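Long-range contacts in D-alanyl-D-alanine carboxypeptidase (Vibrio cholerae, PDB 5TR7), which probably removes the C-terminal D-alanyl residue from peptidoglycan precursors, as a serine-type carboxypeptidase of the penicillin-binding protein 5 type: residues Val60-Asn65 and Met77-Gly82; Met195-Ile200 and Ser214-Gly219; Met221-Val226 and Tyr246-Phe251. All blocks are in the same frame, centred on the assembly; numbering follows the deposited sequence.

How the contacts relate
Contact 1 lies some 34 Å from contact 2 and 40 Å from contact 3, centre to centre, on the opposite side of the chain's centre. It is partly buried and joins loop residues beside a small two-stranded sheet, so a single backbone bond is combined with aliphatic packing. Contacts 2 and 3 are buried, their centres about 9 Å apart, and share the five-stranded sheet: 195-200 pairs with 214-219 edge to edge, whereas 221-226, on the next strand, packs one face against helix 233-251. Backbone hydrogen bonds therefore dominate contact 2, and apolar, sulfur-aromatic and CH-pi contacts make up contact 3. The two meet directly through Ser215 and Arg222.

Contact 1 (Val60-Asn65 and Met77-Gly82); sequences VVISKN and MFVEVG
Beside the two-stranded antiparallel sheet of strands 59-61 and 84-86, Ile62 meets Val79, Glu80 and Val81. The polar link is a backbone bond: Gly82 N donates to Ile62 O at 3.1 Å, with 157° at the hydrogen and the donor in the carbonyl plane. Gly82 has a positive phi (77°), a conformation easier for glycine than for residues with a side chain. Val81 CA adds a CA-H...O contact to the same oxygen. Ile62 also bonds through its backbone to Thr83, so the chains stay linked just past strand 59-61, though the touching parts run at 80° to each other. The side chain of Ile62 turns inward to pack against that of Val79, whose modelled position is doubtful, and Ile62 CB lies 3.4 Å from Glu80 O. These branched aliphatic residues suit a buried place between helices 87-95 and 100-111, where Val79 touches Leu90 and Ile62 touches Ala105. Nearer the surface, both methyls of Val81 lie over one face of the Ser63-Lys64 peptide: CG2 is 3.5 Å from Ser63 O and CG1 3.9 Å from Lys64 N. Ser63 OG accepts from Asn65 N in an ST turn and bonds Glu108.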
# COMPACT_ATOMS: atom_id res chain seq x y z
N VAL A 60 -12.41 4.79 17.75
CA VAL A 60 -12.89 5.49 16.61
C VAL A 60 -14.32 5.16 16.33
O VAL A 60 -14.68 4.00 16.25
CB VAL A 60 -12.07 5.09 15.34
CG1 VAL A 60 -12.51 5.95 14.16
CG2 VAL A 60 -10.58 5.28 15.58
N VAL A 61 -15.11 6.20 16.10
CA VAL A 61 -16.50 6.07 15.72
C VAL A 61 -16.59 5.53 14.29
O VAL A 61 -15.87 5.96 13.39
CB VAL A 61 -17.18 7.43 15.66
CG1 VAL A 61 -18.64 7.28 15.25
CG2 VAL A 61 -17.09 8.14 17.00
N ILE A 62 -17.48 4.57 14.08
CA ILE A 62 -17.70 4.03 12.79
C ILE A 62 -18.97 4.68 12.29
O ILE A 62 -20.02 4.45 12.84
CB ILE A 62 -17.86 2.51 12.85
CG1 ILE A 62 -16.68 1.88 13.57
CG2 ILE A 62 -18.11 1.98 11.47
CD1 ILE A 62 -15.30 2.24 12.99
N SER A 63 -18.87 5.49 11.24
CA SER A 63 -20.05 6.23 10.70
C SER A 63 -20.74 5.41 9.61
O SER A 63 -20.25 4.32 9.21
CB SER A 63 -19.62 7.52 10.05
OG SER A 63 -19.00 7.24 8.78
N LYS A 64 -21.82 6.00 9.10
CA LYS A 64 -22.61 5.51 7.98
C LYS A 64 -21.72 5.27 6.75
O LYS A 64 -21.98 4.38 5.97
CB LYS A 64 -23.60 6.59 7.48
CG LYS A 64 -24.83 6.88 8.33
CD LYS A 64 -25.74 7.89 7.58
CE LYS A 64 -27.17 7.96 8.13
NZ LYS A 64 -28.00 8.82 7.24
N ASN A 65 -20.70 6.10 6.58
CA ASN A 65 -19.83 6.02 5.43
C ASN A 65 -18.83 4.90 5.49
O ASN A 65 -18.39 4.45 4.47
CB ASN A 65 -19.09 7.31 5.26
CG ASN A 65 -20.00 8.46 5.07
OD1 ASN A 65 -21.09 8.34 4.49
ND2 ASN A 65 -19.59 9.57 5.58
N MET A 77 -12.91 -5.01 6.60
CA MET A 77 -12.53 -5.42 7.95
C MET A 77 -13.78 -5.95 8.70
O MET A 77 -13.68 -6.72 9.68
CB MET A 77 -11.96 -4.23 8.68
CG MET A 77 -11.60 -4.50 10.17
SD MET A 77 -10.74 -3.07 10.79
CE MET A 77 -10.68 -3.58 12.52
N PHE A 78 -14.94 -5.53 8.19
CA PHE A 78 -16.26 -5.86 8.72
C PHE A 78 -16.64 -5.04 9.93
O PHE A 78 -17.04 -5.56 10.96
CB PHE A 78 -16.48 -7.35 8.91
CG PHE A 78 -16.50 -8.08 7.61
CD1 PHE A 78 -17.61 -8.01 6.80
CD2 PHE A 78 -15.39 -8.74 7.18
CE1 PHE A 78 -17.64 -8.63 5.58
CE2 PHE A 78 -15.41 -9.39 5.95
CZ PHE A 78 -16.54 -9.34 5.16
N VAL A 79 -16.53 -3.74 9.74
CA VAL A 79 -16.80 -2.80 10.78
C VAL A 79 -18.27 -2.39 10.77
O VAL A 79 -18.87 -2.24 9.70
CB VAL A 79 -15.73 -1.70 10.56
CG1 VAL A 79 -16.22 -0.30 10.64
CG2 VAL A 79 -14.51 -2.04 11.40
N GLU A 80 -18.85 -2.22 11.96
CA GLU A 80 -20.27 -1.81 12.11
C GLU A 80 -20.57 -0.40 12.61
O GLU A 80 -20.03 0.05 13.60
CB GLU A 80 -21.00 -2.75 13.04
CG GLU A 80 -21.04 -4.20 12.53
CD GLU A 80 -22.10 -5.03 13.21
OE1 GLU A 80 -23.24 -4.52 13.24
OE2 GLU A 80 -21.81 -6.17 13.66
N VAL A 81 -21.53 0.24 11.96
CA VAL A 81 -21.93 1.61 12.32
C VAL A 81 -22.39 1.67 13.76
O VAL A 81 -22.95 0.74 14.29
CB VAL A 81 -23.08 2.11 11.41
CG1 VAL A 81 -23.42 3.58 11.65
CG2 VAL A 81 -22.67 1.91 9.97
N GLY A 82 -22.10 2.78 14.42
CA GLY A 82 -22.46 2.99 15.82
C GLY A 82 -21.60 2.29 16.86
O GLY A 82 -21.88 2.38 18.04

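Contact 2 (Met195-Ile200 and Ser214-Gly219)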
# COMPACT_ATOMS: atom_id res chain seq x y z
N MET A 195 14.08 -15.44 0.87
CA MET A 195 14.19 -13.96 0.80
C MET A 195 13.62 -13.27 2.02
O MET A 195 12.77 -13.81 2.70
CB MET A 195 13.43 -13.37 -0.39
CG MET A 195 14.17 -13.22 -1.69
SD MET A 195 13.71 -11.64 -2.58
CE MET A 195 14.73 -11.92 -4.07
N ASN A 196 14.11 -12.06 2.31
CA ASN A 196 13.62 -11.26 3.42
C ASN A 196 12.77 -10.10 2.86
O ASN A 196 13.20 -8.96 2.78
CB ASN A 196 14.78 -10.77 4.28
CG ASN A 196 15.74 -11.92 4.73
OD1 ASN A 196 15.67 -12.45 5.86
ND2 ASN A 196 16.61 -12.37 3.78
N VAL A 197 11.57 -10.44 2.45
CA VAL A 197 10.56 -9.52 1.96
C VAL A 197 9.72 -9.15 3.16
O VAL A 197 9.15 -10.01 3.83
CB VAL A 197 9.66 -10.21 0.96
CG1 VAL A 197 8.60 -9.25 0.47
CG2 VAL A 197 10.50 -10.72 -0.22
N ASP A 198 9.66 -7.86 3.47
CA ASP A 198 8.92 -7.41 4.63
C ASP A 198 7.82 -6.36 4.27
O ASP A 198 7.32 -5.67 5.13
CB ASP A 198 9.95 -6.90 5.69
CG ASP A 198 10.75 -5.70 5.21
OD1 ASP A 198 10.48 -5.22 4.07
OD2 ASP A 198 11.67 -5.27 5.97
N GLY A 199 7.45 -6.30 3.00
CA GLY A 199 6.39 -5.44 2.53
C GLY A 199 6.21 -5.63 1.03
O GLY A 199 6.92 -6.39 0.41
N ILE A 200 5.32 -4.87 0.40
CA ILE A 200 4.54 -3.85 1.06
C ILE A 200 3.04 -4.07 0.88
O ILE A 200 2.34 -4.46 1.79
CB ILE A 200 4.92 -2.44 0.56
CG1 ILE A 200 6.43 -2.27 0.54
CG2 ILE A 200 4.22 -1.36 1.37
CD1 ILE A 200 6.89 -0.82 0.34
N SER A 214 6.70 -4.22 -3.45
CA SER A 214 7.43 -5.02 -2.50
C SER A 214 8.72 -4.36 -2.06
O SER A 214 9.17 -3.46 -2.72
CB SER A 214 7.75 -6.39 -3.11
OG SER A 214 8.48 -6.23 -4.33
N SER A 215 9.28 -4.80 -0.92
CA SER A 215 10.56 -4.36 -0.48
C SER A 215 11.23 -5.56 0.18
O SER A 215 10.56 -6.33 0.81
CB SER A 215 10.50 -3.16 0.50
OG SER A 215 11.79 -2.68 0.81
N ALA A 216 12.55 -5.64 0.09
CA ALA A 216 13.29 -6.73 0.67
C ALA A 216 14.67 -6.30 0.99
O ALA A 216 15.16 -5.30 0.44
CB ALA A 216 13.36 -7.91 -0.35
N THR A 217 15.30 -7.07 1.87
CA THR A 217 16.67 -6.82 2.25
C THR A 217 17.50 -8.09 2.06
O THR A 217 16.98 -9.21 2.06
CB THR A 217 16.83 -6.36 3.70
OG1 THR A 217 16.33 -7.34 4.58
CG2 THR A 217 16.10 -5.05 3.96
N GLU A 218 18.80 -7.87 1.89
CA GLU A 218 19.81 -8.97 1.73
C GLU A 218 21.14 -8.28 2.03
O GLU A 218 21.54 -7.31 1.37
CB GLU A 218 19.78 -9.61 0.32
CG GLU A 218 20.75 -10.78 0.16
CD GLU A 218 20.93 -11.29 -1.28
OE1 GLU A 218 22.10 -11.20 -1.78
OE2 GLU A 218 19.96 -11.74 -1.93
N GLY A 219 21.79 -8.70 3.10
CA GLY A 219 23.00 -8.06 3.52
C GLY A 219 22.69 -6.61 3.86
O GLY A 219 21.74 -6.33 4.58
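Strands 196-200 and 214-218 run antiparallel, their axes 4.7 Å apart at closest, and three backbone bonds tie them: Thr217 N to Asn196 O at 3.0 Å, Asp198 N to Ser215 O at 3.2 Å, and Ser215 N to Gly199 O at 3.1 Å. With Val197 paired to Ala216 and Ile200 to Ser214, Asp198 and Gly199 stand opposite Ser215: a beta bulge. Beyond it the peptide before Ile200 is cis, and Ser215 N approaches Gly199 O from above the carbonyl plane. Glycine suits this place because a CB would collide with Ile200 CG1. The Val197 and Ala216 CA atoms are 4.1 Å apart, a closeness consistent with a non-hydrogen-bonded pair and a small alanine; Val197 CG2 packs on Ala216 CB at 4.0 Å, and Met195 SD reaches the same methyl. Thr217 OG1 lies beside Asn196 CB on the other face. Asp198 CG sits between its backbone N and carbonyl carbon (chi1 63°), which brings OD1 to 3.4 Å from Ser215 O, two acceptors without a bond. The carboxylate is satisfied elsewhere, OD1 by Tyr168 and OD2 by a salt bridge to Arg222, which also binds Ser215 OG. Ile200 precedes Lys201, the predicted substrate-binding lysine, which probably opens the K(T/S)G-type motif of this family, and packs on Leu160 of helix 150-163 and Tyr168. Met195 and Ser214 touch Leu244 of helix 233-251, while strand 214-218 pairs on its far edge with strand 221-230.

Contact 3 (Met221-Val226 and Tyr246-Phe251)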
# COMPACT_ATOMS: atom_id res chain seq x y z
N MET A 221 21.78 -4.48 1.67
CA MET A 221 20.96 -3.92 0.62
C MET A 221 19.49 -3.91 0.93
O MET A 221 19.00 -4.75 1.67
CB MET A 221 21.15 -4.74 -0.66
CG MET A 221 22.57 -4.72 -1.20
SD MET A 221 22.81 -5.81 -2.63
CE MET A 221 23.03 -7.47 -1.94
N ARG A 222 18.80 -2.92 0.38
CA ARG A 222 17.36 -2.84 0.46
C ARG A 222 16.87 -2.34 -0.86
O ARG A 222 17.38 -1.32 -1.41
CB ARG A 222 16.79 -2.00 1.58
CG ARG A 222 15.24 -1.98 1.53
CD ARG A 222 14.55 -1.13 2.59
NE ARG A 222 14.46 -1.77 3.91
CZ ARG A 222 13.55 -2.66 4.25
NH1 ARG A 222 13.59 -3.14 5.44
NH2 ARG A 222 12.63 -3.14 3.38
N LEU A 223 15.89 -3.08 -1.39
CA LEU A 223 15.30 -2.71 -2.66
C LEU A 223 13.84 -2.51 -2.51
O LEU A 223 13.23 -3.10 -1.65
CB LEU A 223 15.49 -3.81 -3.68
CG LEU A 223 16.92 -4.24 -4.01
CD1 LEU A 223 16.90 -5.58 -4.78
CD2 LEU A 223 17.62 -3.12 -4.81
N VAL A 224 13.28 -1.66 -3.37
CA VAL A 224 11.84 -1.45 -3.46
C VAL A 224 11.48 -1.79 -4.90
O VAL A 224 12.10 -1.27 -5.83
CB VAL A 224 11.45 -0.02 -3.15
CG1 VAL A 224 9.96 0.16 -3.36
CG2 VAL A 224 11.77 0.30 -1.71
N ALA A 225 10.51 -2.66 -5.09
CA ALA A 225 10.02 -3.02 -6.43
C ALA A 225 8.52 -2.83 -6.57
O ALA A 225 7.76 -2.95 -5.60
CB ALA A 225 10.36 -4.46 -6.76
N VAL A 226 8.12 -2.39 -7.75
CA VAL A 226 6.71 -2.22 -8.03
C VAL A 226 6.44 -2.98 -9.34
O VAL A 226 7.16 -2.82 -10.33
CB VAL A 226 6.37 -0.73 -8.26
CG1 VAL A 226 4.92 -0.56 -8.61
CG2 VAL A 226 6.76 0.07 -7.05
N TYR A 246 17.34 -9.87 -9.28
CA TYR A 246 18.19 -9.16 -10.20
C TYR A 246 18.84 -7.95 -9.49
O TYR A 246 20.00 -7.70 -9.62
CB TYR A 246 17.36 -8.69 -11.41
CG TYR A 246 18.07 -7.68 -12.26
CD1 TYR A 246 19.07 -8.08 -13.18
CD2 TYR A 246 17.76 -6.35 -12.17
CE1 TYR A 246 19.77 -7.15 -13.97
CE2 TYR A 246 18.40 -5.40 -12.98
CZ TYR A 246 19.41 -5.79 -13.85
OH TYR A 246 20.02 -4.81 -14.58
N GLY A 247 18.08 -7.23 -8.71
CA GLY A 247 18.64 -6.05 -8.03
C GLY A 247 19.73 -6.45 -7.05
O GLY A 247 20.73 -5.75 -6.92
N PHE A 248 19.54 -7.57 -6.34
CA PHE A 248 20.53 -8.01 -5.35
C PHE A 248 21.80 -8.43 -6.04
O PHE A 248 22.88 -8.15 -5.54
CB PHE A 248 19.98 -9.09 -4.41
CG PHE A 248 18.88 -8.57 -3.47
CD1 PHE A 248 19.09 -7.44 -2.69
CD2 PHE A 248 17.70 -9.28 -3.29
CE1 PHE A 248 18.12 -6.98 -1.81
CE2 PHE A 248 16.72 -8.82 -2.43
CZ PHE A 248 16.94 -7.68 -1.67
N ARG A 249 21.66 -9.05 -7.21
CA ARG A 249 22.79 -9.42 -8.04
C ARG A 249 23.42 -8.21 -8.78
O ARG A 249 24.59 -8.25 -9.10
CB ARG A 249 22.37 -10.49 -9.05
CG ARG A 249 22.23 -11.88 -8.44
CD ARG A 249 21.53 -12.89 -9.36
NE ARG A 249 21.51 -12.46 -10.77
CZ ARG A 249 20.41 -12.10 -11.48
NH1 ARG A 249 19.16 -12.27 -11.00
NH2 ARG A 249 20.56 -11.67 -12.74
N PHE A 250 22.65 -7.18 -9.08
CA PHE A 250 23.14 -5.98 -9.82
C PHE A 250 24.33 -5.32 -9.16
O PHE A 250 25.26 -4.89 -9.83
CB PHE A 250 22.04 -4.93 -9.92
CG PHE A 250 22.42 -3.64 -10.62
CD1 PHE A 250 23.14 -2.64 -9.95
CD2 PHE A 250 21.89 -3.36 -11.86
CE1 PHE A 250 23.42 -1.42 -10.58
CE2 PHE A 250 22.18 -2.15 -12.51
CZ PHE A 250 22.96 -1.18 -11.86
N PHE A 251 24.26 -5.14 -7.86
CA PHE A 251 25.36 -4.51 -7.17
C PHE A 251 26.59 -5.44 -7.12
O PHE A 251 27.73 -4.98 -7.10
CB PHE A 251 24.93 -3.98 -5.80
CG PHE A 251 24.01 -2.77 -5.89
CD1 PHE A 251 24.40 -1.63 -6.61
CD2 PHE A 251 22.78 -2.73 -5.18
CE1 PHE A 251 23.59 -0.49 -6.67
CE2 PHE A 251 21.99 -1.59 -5.23
CZ PHE A 251 22.39 -0.48 -5.98
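Leu223 and Met221, alternate residues on one face of strand 221-226, meet Gly247, Phe248 and Phe251 of helix 233-251, whose axis passes 9.2 Å from that of the strand. The first interaction is CH-pi. Leu223 CD1 stands over the centre of the Phe248 ring, 3.5 Å from its centroid and only 13° off the ring normal, so a methyl covers that face. The same methyl lies 3.7 Å from Gly247 CA; glycine suits this turn of the helix because, with no side chain, it leaves the room that CD1 occupies. The second kind is sulfur-aromatic. Met221 SD lies at the edges of two rings, 5.4 Å from the Phe248 centroid and 5.3 Å from that of Phe251, touching Phe251 CD2. The long, flexible methionine reaches both: its chain extends through chi2 and then bends at chi3 (-81°), turning CE back to 3.7 Å from Phe248 O. Plain apolar packing completes the contact, with Met221 CB against Phe248 CE1 near the plane of the ring, at 3.9 Å. Phe248 is thus met on a face by leucine and at an edge by methionine, and it also touches Ala216 and Glu218 of the neighbouring strand. A bound nitrite ion, probably from the crystallisation liquor, lies about 3 Å from the Met221 side chain. Since the two segments meet without hydrogen bonds or charge pairs between them, shape fit and dispersion, with a modest contribution from the sulfur and ring edges, probably account for the attraction between these two segments.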